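Local atomic coordinates of sugar ABC transporter (Agrobacterium radiobacter, PDB entry 4RXT), a protein that probably serves as the periplasmic solute-binding component of a sugar ABC transporter and holds an arabinopyranose in the cleft between its two lobes. Residues A[110-121]-A[153-162]; A[131-142]-A[164-175]. All blocks are in the same frame, centred on the assembly; numbering follows the deposited sequence.

Interaction 1: A[110-121]-A[153-162]; sequences TQGGRIAADGLA and GFLDQVKTKY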
loop_
_atom_site.group_PDB
_atom_site.type_symbol
_atom_site.label_atom_id
_atom_site.label_comp_id
_atom_site.label_asym_id
_atom_site.label_seq_id
_atom_site.Cartn_x
_atom_site.Cartn_y
_atom_site.Cartn_z
ATOM N N THR A 110 -3.501 -2.075 9.833
ATOM C CA THR A 110 -3.789 -1.317 11.034
ATOM C C THR A 110 -2.494 -1.118 11.836
ATOM O O THR A 110 -2.173 0.020 12.294
ATOM C CB THR A 110 -4.868 -1.994 11.865
ATOM O OG1 THR A 110 -6.026 -2.202 11.033
ATOM C CG2 THR A 110 -5.227 -1.098 13.009
ATOM N N GLN A 111 -1.729 -2.200 11.985
ATOM C CA GLN A 111 -0.437 -2.120 12.650
ATOM C C GLN A 111 0.503 -1.173 11.890
ATOM O O GLN A 111 1.303 -0.445 12.489
ATOM C CB GLN A 111 0.196 -3.498 12.787
ATOM C CG GLN A 111 1.473 -3.540 13.610
ATOM C CD GLN A 111 2.116 -4.927 13.594
ATOM O OE1 GLN A 111 2.130 -5.620 14.622
ATOM N NE2 GLN A 111 2.628 -5.348 12.423
ATOM N N GLY A 112 0.404 -1.185 10.571
ATOM C CA GLY A 112 1.233 -0.299 9.743
ATOM C C GLY A 112 0.940 1.171 10.058
ATOM O O GLY A 112 1.847 2.003 10.146
ATOM N N GLY A 113 -0.333 1.502 10.278
ATOM C CA GLY A 113 -0.697 2.852 10.715
ATOM C C GLY A 113 -0.160 3.179 12.116
ATOM O O GLY A 113 0.319 4.310 12.380
ATOM N N ARG A 114 -0.244 2.204 13.028
ATOM C CA ARG A 114 0.306 2.380 14.369
ATOM C C ARG A 114 1.810 2.637 14.344
ATOM O O ARG A 114 2.313 3.526 15.037
ATOM C CB ARG A 114 0.026 1.160 15.257
ATOM C CG ARG A 114 -1.427 0.907 15.600
ATOM C CD ARG A 114 -1.594 -0.284 16.580
ATOM N NE ARG A 114 -2.674 -1.182 16.137
ATOM C CZ ARG A 114 -2.534 -2.465 15.774
ATOM N NH1 ARG A 114 -1.347 -3.088 15.826
ATOM N NH2 ARG A 114 -3.611 -3.152 15.374
ATOM N N ILE A 115 2.512 1.836 13.553
ATOM C CA ILE A 115 3.977 1.986 13.335
ATOM C C ILE A 115 4.336 3.378 12.803
ATOM O O ILE A 115 5.266 4.018 13.254
ATOM C CB ILE A 115 4.497 0.883 12.368
ATOM C CG1 ILE A 115 4.502 -0.466 13.084
ATOM C CG2 ILE A 115 5.909 1.172 11.860
ATOM C CD1 ILE A 115 4.738 -1.656 12.179
ATOM N N ALA A 116 3.501 3.872 11.908
ATOM C CA ALA A 116 3.710 5.193 11.319
ATOM C C ALA A 116 3.512 6.278 12.369
ATOM O O ALA A 116 4.258 7.284 12.389
ATOM C CB ALA A 116 2.787 5.419 10.133
ATOM N N ALA A 117 2.479 6.089 13.218
ATOM C CA ALA A 117 2.228 7.045 14.315
ATOM C C ALA A 117 3.427 7.131 15.265
ATOM O O ALA A 117 3.901 8.246 15.600
ATOM C CB ALA A 117 0.956 6.706 15.089
ATOM N N ASP A 118 3.940 5.953 15.631
ATOM C CA ASP A 118 5.108 5.891 16.511
ATOM C C ASP A 118 6.286 6.613 15.845
ATOM O O ASP A 118 7.039 7.321 16.504
ATOM C CB ASP A 118 5.495 4.457 16.846
ATOM C CG ASP A 118 4.458 3.724 17.685
ATOM O OD1 ASP A 118 3.712 4.383 18.460
ATOM O OD2 ASP A 118 4.492 2.475 17.594
ATOM N N GLY A 119 6.451 6.408 14.535
ATOM C CA GLY A 119 7.618 6.974 13.787
ATOM C C GLY A 119 7.474 8.473 13.718
ATOM O O GLY A 119 8.425 9.220 13.867
ATOM N N LEU A 120 6.242 8.950 13.536
ATOM C CA LEU A 120 6.004 10.380 13.413
ATOM C C LEU A 120 6.264 11.098 14.738
ATOM O O LEU A 120 6.901 12.138 14.812
ATOM C CB LEU A 120 4.572 10.653 12.927
ATOM C CG LEU A 120 4.208 12.106 12.715
ATOM C CD1 LEU A 120 5.086 12.677 11.637
ATOM C CD2 LEU A 120 2.775 12.328 12.264
ATOM N N ALA A 121 5.814 10.476 15.813
ATOM C CA ALA A 121 6.031 11.027 17.148
ATOM C C ALA A 121 7.524 11.106 17.435
ATOM O O ALA A 121 8.010 12.107 17.968
ATOM C CB ALA A 121 5.322 10.186 18.198
ATOM N N GLY A 153 -5.384 2.863 12.208
ATOM C CA GLY A 153 -4.314 2.469 13.085
ATOM C C GLY A 153 -3.555 3.709 13.549
ATOM O O GLY A 153 -3.205 3.853 14.733
ATOM N N PHE A 154 -3.290 4.634 12.613
ATOM C CA PHE A 154 -2.618 5.888 12.931
ATOM C C PHE A 154 -3.401 6.750 13.917
ATOM O O PHE A 154 -2.861 7.217 14.933
ATOM C CB PHE A 154 -2.339 6.649 11.613
ATOM C CG PHE A 154 -1.736 8.026 11.813
ATOM C CD1 PHE A 154 -0.365 8.193 11.966
ATOM C CD2 PHE A 154 -2.540 9.156 11.805
ATOM C CE1 PHE A 154 0.175 9.450 12.156
ATOM C CE2 PHE A 154 -1.992 10.423 11.962
ATOM C CZ PHE A 154 -0.641 10.568 12.153
ATOM N N LEU A 155 -4.663 7.008 13.580
ATOM C CA LEU A 155 -5.494 7.886 14.395
ATOM C C LEU A 155 -5.649 7.334 15.833
ATOM O O LEU A 155 -5.544 8.089 16.793
ATOM C CB LEU A 155 -6.866 8.143 13.742
ATOM C CG LEU A 155 -6.855 8.978 12.449
ATOM C CD1 LEU A 155 -8.242 9.061 11.846
ATOM C CD2 LEU A 155 -6.248 10.363 12.682
ATOM N N ASP A 156 -5.890 6.031 15.958
ATOM C CA ASP A 156 -6.050 5.388 17.232
ATOM C C ASP A 156 -4.791 5.505 18.094
ATOM O O ASP A 156 -4.832 5.822 19.281
ATOM C CB ASP A 156 -6.400 3.910 17.033
ATOM C CG ASP A 156 -7.828 3.689 16.474
ATOM O OD1 ASP A 156 -8.639 4.647 16.385
ATOM O OD2 ASP A 156 -8.113 2.521 16.112
ATOM N N GLN A 157 -3.639 5.272 17.483
ATOM C CA GLN A 157 -2.371 5.313 18.229
ATOM C C GLN A 157 -2.108 6.758 18.671
ATOM O O GLN A 157 -1.692 7.048 19.791
ATOM C CB GLN A 157 -1.240 4.777 17.319
ATOM C CG GLN A 157 0.080 4.580 18.049
ATOM C CD GLN A 157 0.125 3.357 18.946
ATOM O OE1 GLN A 157 -0.897 2.820 19.354
ATOM N NE2 GLN A 157 1.318 2.913 19.267
ATOM N N VAL A 158 -2.349 7.698 17.763
ATOM C CA VAL A 158 -2.174 9.098 18.131
ATOM C C VAL A 158 -3.025 9.478 19.328
ATOM O O VAL A 158 -2.588 10.178 20.281
ATOM C CB VAL A 158 -2.392 10.047 16.944
ATOM C CG1 VAL A 158 -2.433 11.506 17.402
ATOM C CG2 VAL A 158 -1.219 9.895 15.981
ATOM N N LYS A 159 -4.262 9.040 19.265
ATOM C CA LYS A 159 -5.219 9.409 20.311
ATOM C C LYS A 159 -4.848 8.883 21.692
ATOM O O LYS A 159 -4.973 9.612 22.698
ATOM C CB LYS A 159 -6.597 8.929 19.962
ATOM C CG LYS A 159 -7.611 9.360 21.036
ATOM C CD LYS A 159 -9.047 9.211 20.661
ATOM C CE LYS A 159 -9.902 9.592 21.859
ATOM N NZ LYS A 159 -10.204 11.030 22.023
ATOM N N THR A 160 -4.369 7.653 21.772
ATOM C CA THR A 160 -4.118 7.058 23.100
ATOM C C THR A 160 -2.670 7.286 23.584
ATOM O O THR A 160 -2.404 7.574 24.756
ATOM C CB THR A 160 -4.499 5.579 23.161
ATOM O OG1 THR A 160 -3.702 4.852 22.273
ATOM C CG2 THR A 160 -5.917 5.391 22.730
ATOM N N LYS A 161 -1.738 7.180 22.662
ATOM C CA LYS A 161 -0.347 7.179 23.052
ATOM C C LYS A 161 0.291 8.558 22.965
ATOM O O LYS A 161 1.255 8.842 23.696
ATOM C CB LYS A 161 0.406 6.123 22.247
ATOM C CG LYS A 161 1.866 6.055 22.594
ATOM C CD LYS A 161 2.490 4.797 22.061
ATOM C CE LYS A 161 3.876 4.617 22.637
ATOM N NZ LYS A 161 3.740 4.306 24.084
ATOM N N TYR A 162 -0.234 9.422 22.091
ATOM C CA TYR A 162 0.425 10.726 21.805
ATOM C C TYR A 162 -0.544 11.877 21.993
ATOM O O TYR A 162 -0.859 12.597 21.064
ATOM C CB TYR A 162 1.063 10.729 20.417
ATOM C CG TYR A 162 2.028 9.581 20.220
ATOM C CD1 TYR A 162 3.158 9.498 20.979
ATOM C CD2 TYR A 162 1.760 8.543 19.324
ATOM C CE1 TYR A 162 4.047 8.440 20.825
ATOM C CE2 TYR A 162 2.631 7.472 19.174
ATOM C CZ TYR A 162 3.783 7.421 19.935
ATOM O OH TYR A 162 4.675 6.348 19.867
HETATM O O HOH W 1 7.705 6.839 19.081
#

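Interaction 2: A[131-142]-A[164-175]; sequences EEGDVVIITNTP and GLKVVADKYADG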
loop_
_atom_site.group_PDB
_atom_site.type_symbol
_atom_site.label_atom_id
_atom_site.label_comp_id
_atom_site.label_asym_id
_atom_site.label_seq_id
_atom_site.Cartn_x
_atom_site.Cartn_y
_atom_site.Cartn_z
ATOM N N GLU A 131 6.970 15.378 21.993
ATOM C CA GLU A 131 5.910 14.807 21.161
ATOM C C GLU A 131 4.649 15.697 21.186
ATOM O O GLU A 131 3.556 15.255 21.577
ATOM C CB GLU A 131 5.578 13.385 21.638
ATOM C CG GLU A 131 6.750 12.436 21.496
ATOM C CD GLU A 131 6.583 11.103 22.228
ATOM O OE1 GLU A 131 5.635 10.904 23.025
ATOM O OE2 GLU A 131 7.460 10.228 22.031
ATOM N N GLU A 132 4.791 16.947 20.750
ATOM C CA GLU A 132 3.658 17.881 20.703
ATOM C C GLU A 132 3.580 18.553 19.356
ATOM O O GLU A 132 4.587 18.788 18.697
ATOM C CB GLU A 132 3.800 18.955 21.735
ATOM C CG GLU A 132 3.791 18.386 23.126
ATOM C CD GLU A 132 2.908 19.194 24.038
ATOM O OE1 GLU A 132 3.416 20.089 24.743
ATOM O OE2 GLU A 132 1.679 18.960 24.022
ATOM N N GLY A 133 2.371 18.887 18.955
ATOM C CA GLY A 133 2.195 19.674 17.773
ATOM C C GLY A 133 1.068 19.182 16.899
ATOM O O GLY A 133 0.457 18.126 17.140
ATOM N N ASP A 134 0.814 19.978 15.870
ATOM C CA ASP A 134 -0.246 19.713 14.902
ATOM C C ASP A 134 0.226 18.804 13.801
ATOM O O ASP A 134 1.294 18.980 13.245
ATOM C CB ASP A 134 -0.785 20.996 14.279
ATOM C CG ASP A 134 -1.491 21.891 15.279
ATOM O OD1 ASP A 134 -1.673 21.457 16.432
ATOM O OD2 ASP A 134 -1.903 23.007 14.875
ATOM N N VAL A 135 -0.562 17.772 13.535
ATOM C CA VAL A 135 -0.223 16.813 12.495
ATOM C C VAL A 135 -1.403 16.605 11.560
ATOM O O VAL A 135 -2.553 16.923 11.894
ATOM C CB VAL A 135 0.251 15.469 13.094
ATOM C CG1 VAL A 135 1.449 15.737 13.998
ATOM C CG2 VAL A 135 -0.865 14.677 13.800
ATOM N N VAL A 136 -1.101 16.047 10.388
ATOM C CA VAL A 136 -2.085 15.769 9.360
ATOM C C VAL A 136 -1.889 14.373 8.775
ATOM O O VAL A 136 -0.817 13.810 8.852
ATOM C CB VAL A 136 -2.086 16.841 8.230
ATOM C CG1 VAL A 136 -2.312 18.222 8.818
ATOM C CG2 VAL A 136 -0.831 16.841 7.405
ATOM N N ILE A 137 -2.970 13.816 8.244
ATOM C CA ILE A 137 -2.935 12.606 7.492
ATOM C C ILE A 137 -3.495 12.892 6.094
ATOM O O ILE A 137 -4.484 13.590 5.915
ATOM C CB ILE A 137 -3.662 11.417 8.198
ATOM C CG1 ILE A 137 -3.646 10.164 7.331
ATOM C CG2 ILE A 137 -5.072 11.786 8.597
ATOM C CD1 ILE A 137 -4.121 8.893 8.011
ATOM N N ILE A 138 -2.801 12.344 5.099
ATOM C CA ILE A 138 -3.206 12.463 3.714
ATOM C C ILE A 138 -3.240 11.060 3.097
ATOM O O ILE A 138 -2.225 10.327 3.115
ATOM C CB ILE A 138 -2.276 13.402 2.899
ATOM C CG1 ILE A 138 -2.101 14.755 3.598
ATOM C CG2 ILE A 138 -2.804 13.554 1.460
ATOM C CD1 ILE A 138 -0.993 15.597 3.013
ATOM N N THR A 139 -4.406 10.731 2.558
ATOM C CA THR A 139 -4.784 9.425 2.020
ATOM C C THR A 139 -5.064 9.539 0.516
ATOM O O THR A 139 -5.737 10.454 0.061
ATOM C CB THR A 139 -6.001 8.838 2.792
ATOM O OG1 THR A 139 -5.655 8.748 4.173
ATOM C CG2 THR A 139 -6.386 7.479 2.264
ATOM N N ASN A 140 -4.508 8.602 -0.234
ATOM C CA ASN A 140 -4.489 8.627 -1.716
ATOM C C ASN A 140 -5.877 8.811 -2.332
ATOM O O ASN A 140 -6.081 9.557 -3.204
ATOM C CB ASN A 140 -3.853 7.306 -2.218
ATOM C CG ASN A 140 -3.526 7.283 -3.690
ATOM O OD1 ASN A 140 -3.632 6.259 -4.325
ATOM N ND2 ASN A 140 -3.116 8.353 -4.188
ATOM N N THR A 141 -6.832 8.039 -1.810
ATOM C CA THR A 141 -8.197 7.993 -2.346
ATOM C C THR A 141 -9.083 7.328 -1.267
ATOM O O THR A 141 -8.588 6.526 -0.462
ATOM C CB THR A 141 -8.247 7.207 -3.679
ATOM O OG1 THR A 141 -9.556 7.284 -4.286
ATOM C CG2 THR A 141 -7.805 5.735 -3.495
ATOM N N PRO A 142 -10.393 7.654 -1.246
ATOM C CA PRO A 142 -11.250 7.025 -0.217
ATOM C C PRO A 142 -11.678 5.587 -0.533
ATOM O O PRO A 142 -11.719 5.170 -1.685
ATOM C CB PRO A 142 -12.477 7.927 -0.207
ATOM C CG PRO A 142 -12.578 8.402 -1.581
ATOM C CD PRO A 142 -11.149 8.647 -2.028
ATOM N N GLY A 164 -0.275 14.770 23.015
ATOM C CA GLY A 164 0.277 16.083 22.691
ATOM C C GLY A 164 0.239 16.395 21.193
ATOM O O GLY A 164 0.463 17.543 20.800
ATOM N N LEU A 165 -0.019 15.361 20.383
ATOM C CA LEU A 165 -0.231 15.523 18.938
ATOM C C LEU A 165 -1.709 15.784 18.667
ATOM O O LEU A 165 -2.624 15.102 19.216
ATOM C CB LEU A 165 0.241 14.312 18.164
ATOM C CG LEU A 165 1.731 13.985 18.355
ATOM C CD1 LEU A 165 2.048 12.757 17.514
ATOM C CD2 LEU A 165 2.656 15.150 18.001
ATOM N N LYS A 166 -1.976 16.802 17.839
ATOM C CA LYS A 166 -3.347 17.147 17.512
ATOM C C LYS A 166 -3.512 16.922 15.999
ATOM O O LYS A 166 -2.805 17.527 15.208
ATOM C CB LYS A 166 -3.625 18.606 17.901
ATOM C CG LYS A 166 -5.024 19.114 17.510
ATOM C CD LYS A 166 -5.303 20.566 17.888
ATOM C CE LYS A 166 -6.804 20.818 17.923
ATOM N NZ LYS A 166 -7.161 22.256 17.804
ATOM N N VAL A 167 -4.469 16.077 15.612
ATOM C CA VAL A 167 -4.806 15.873 14.219
ATOM C C VAL A 167 -5.687 17.013 13.740
ATOM O O VAL A 167 -6.867 17.129 14.127
ATOM C CB VAL A 167 -5.434 14.493 13.953
ATOM C CG1 VAL A 167 -5.588 14.258 12.466
ATOM C CG2 VAL A 167 -4.577 13.384 14.529
ATOM N N VAL A 168 -5.121 17.875 12.910
ATOM C CA VAL A 168 -5.785 19.076 12.429
ATOM C C VAL A 168 -6.309 18.977 11.002
ATOM O O VAL A 168 -7.053 19.829 10.567
ATOM C CB VAL A 168 -4.923 20.352 12.610
ATOM C CG1 VAL A 168 -4.509 20.511 14.061
ATOM C CG2 VAL A 168 -3.671 20.325 11.735
ATOM N N ALA A 169 -5.906 17.947 10.272
ATOM C CA ALA A 169 -6.455 17.700 8.927
ATOM C C ALA A 169 -6.363 16.227 8.602
ATOM O O ALA A 169 -5.408 15.529 9.010
ATOM C CB ALA A 169 -5.785 18.537 7.858
ATOM N N ASP A 170 -7.383 15.761 7.879
ATOM C CA ASP A 170 -7.505 14.359 7.491
ATOM C C ASP A 170 -8.032 14.413 6.072
ATOM O O ASP A 170 -9.210 14.611 5.871
ATOM C CB ASP A 170 -8.447 13.714 8.490
ATOM C CG ASP A 170 -8.733 12.249 8.260
ATOM O OD1 ASP A 170 -8.389 11.637 7.239
ATOM O OD2 ASP A 170 -9.395 11.695 9.165
ATOM N N LYS A 171 -7.121 14.369 5.096
ATOM C CA LYS A 171 -7.447 14.737 3.714
ATOM C C LYS A 171 -7.301 13.547 2.787
ATOM O O LYS A 171 -6.485 12.630 3.049
ATOM C CB LYS A 171 -6.527 15.864 3.213
ATOM C CG LYS A 171 -6.801 17.191 3.864
ATOM C CD LYS A 171 -8.024 17.767 3.187
ATOM C CE LYS A 171 -8.239 19.237 3.458
ATOM N NZ LYS A 171 -9.710 19.445 3.461
ATOM N N TYR A 172 -8.088 13.575 1.717
ATOM C CA TYR A 172 -8.011 12.565 0.663
ATOM C C TYR A 172 -7.718 13.230 -0.638
ATOM O O TYR A 172 -8.263 14.290 -0.944
ATOM C CB TYR A 172 -9.348 11.831 0.515
ATOM C CG TYR A 172 -9.680 10.898 1.689
ATOM C CD1 TYR A 172 -10.336 11.363 2.832
ATOM C CD2 TYR A 172 -9.322 9.569 1.644
ATOM C CE1 TYR A 172 -10.625 10.515 3.889
ATOM C CE2 TYR A 172 -9.614 8.725 2.674
ATOM C CZ TYR A 172 -10.289 9.191 3.787
ATOM O OH TYR A 172 -10.578 8.290 4.815
ATOM N N ALA A 173 -6.895 12.555 -1.411
ATOM C CA ALA A 173 -6.544 13.008 -2.746
ATOM C C ALA A 173 -7.438 12.229 -3.752
ATOM O O ALA A 173 -8.494 11.654 -3.375
ATOM C CB ALA A 173 -5.017 12.839 -3.004
ATOM N N ASP A 174 -7.057 12.307 -5.033
ATOM C CA ASP A 174 -7.747 11.683 -6.165
ATOM C C ASP A 174 -6.824 10.676 -6.870
ATOM O O ASP A 174 -6.888 10.476 -8.099
ATOM C CB ASP A 174 -8.172 12.762 -7.168
ATOM C CG ASP A 174 -7.016 13.524 -7.738
ATOM O OD1 ASP A 174 -5.847 13.311 -7.316
ATOM O OD2 ASP A 174 -7.312 14.344 -8.630
ATOM N N GLY A 175 -5.943 10.062 -6.095
ATOM C CA GLY A 175 -5.038 9.096 -6.632
ATOM C C GLY A 175 -3.800 9.614 -7.331
ATOM O O GLY A 175 -3.021 8.809 -7.766
HETATM O O HOH W 2 2.181 13.279 22.987
HETATM O O HOH W 3 -6.692 10.939 5.301
HETATM O O HOH W 4 -3.056 6.152 -7.223
#

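Interaction 1: A[110-121]-A[153-162]
Asp118 OD1 is the polar centre of this helix pair, taking hydrogen bonds from two side chains of 153-162. Tyr162 OH donates over 2.6 Å to Asp118 OD1, coming from above the carboxylate plane, while the ring stands nearly upright to the carboxylate at 77°. Gln157 NE2 reaches the same Asp118 OD1 over 2.9 Å from the syn side; the bond is almost straight and lies in the amide plane. Gln157 bends at chi2 (75°), which folds its amide back toward Asp118 while CB and CG rest on the methyl of Ala117. A water bridges Asp118 O and Tyr162 OH, donating to both.

Apolar contacts make up much of the remaining interface. Ala121 CB sits over one face of the Tyr162 ring, 3.5 Å from its centroid, in a CH-pi contact; the opposite face carries CG of Lys161. Phe154 is a knob in the hole formed by Gly113, Ala116, Ala117 and Leu120, with Leu120 CD2 and Gly113 O at its ring edge and Val158 CG2 over one face. Its ring also stacks with Phe198 of the central sheet.

Backbone meets backbone where the glycines lie. Gly153 CA comes within 3.3 Å of Thr110 O in a CA-H...O contact, and Phe154 CA makes a second one to Gly113 O. With no side chains at Gly113 and Gly153, the axes approach to 7.0 Å, crossing at -46°.

The arrangement is that of two neighbouring helices packed on one face of the central sheet in an alpha/beta lobe of a periplasmic binding protein.

Interaction 2: A[131-142]-A[164-175]
The Tyr172 ring lies alongside Thr139, both side chains pointing the same way, with Thr139 CG2 3.5 Å from Tyr172 CE2. Pro142 meets the ring obliquely. Over the centre of one ring face stands a water that donates to Asp170 OD1 and Lys171 O and accepts from Thr139 OG1, tying the two strands together; Tyr172 OH is hydrogen-bonded to Glu148 OE2, and Asp170 OD2 forms a salt bridge with Arg151, both on helix 145-161.

Side chains pair on both faces of the sheet: Val135 CG2 with Val167 CG2 (4.0 Å) on that of Ile137 and Thr139, Val136 CG1 with Ala169 CB (3.6 Å) on that of Asp134 and Ile138. The bulged Val168, belonging to neither face, lays CG1 on Asp134 CG and CG2 on Val136 CG1.

The parallel ladder runs from Gly133 N–Gly164 O (3.0 Å) to Ala173 N–Thr139 O (2.8 Å). Val168 (psi -12°) is the extra residue of a beta bulge: Val135 pairs with Val167, but Ile137 with Asp170. Beyond the strands Gly175 N donates a hydrogen bond to Asn140 O (2.9 Å).

Strands 133-139 and 165-172, joined through helix 145-161, form a beta-alpha-beta unit of the Rossmann-like periplasmic-binding-protein lobe, with 165-172 at the sheet edge.

Interactions 1 and 2 belong to the same lobe, their centres about 12 Å apart. The chain alternates between them: helix 109-128 leads into strand 133-139, then helix 145-161 and strand 165-172. The helix pair covers one face of the strand pair: Leu155 CD2 lies 3.9 Å from Val167 CG2, Leu120 rests on Val135 and Phe154 on Ile137. Separately, Tyr162 CD1 touches Glu131 OE1 (3.5 Å) in the loop before strand 133-139. Interaction 2 reaches the pocket surroundings: the Asn140 side chain is about 5 Å from the bound arabinopyranose, beside Glu45 and Asn201. Interaction 1 is second-shell: Gly113 is about 11 Å from the sugar but about 4 Å from sugar-binding Arg150 (all nearest-atom distances).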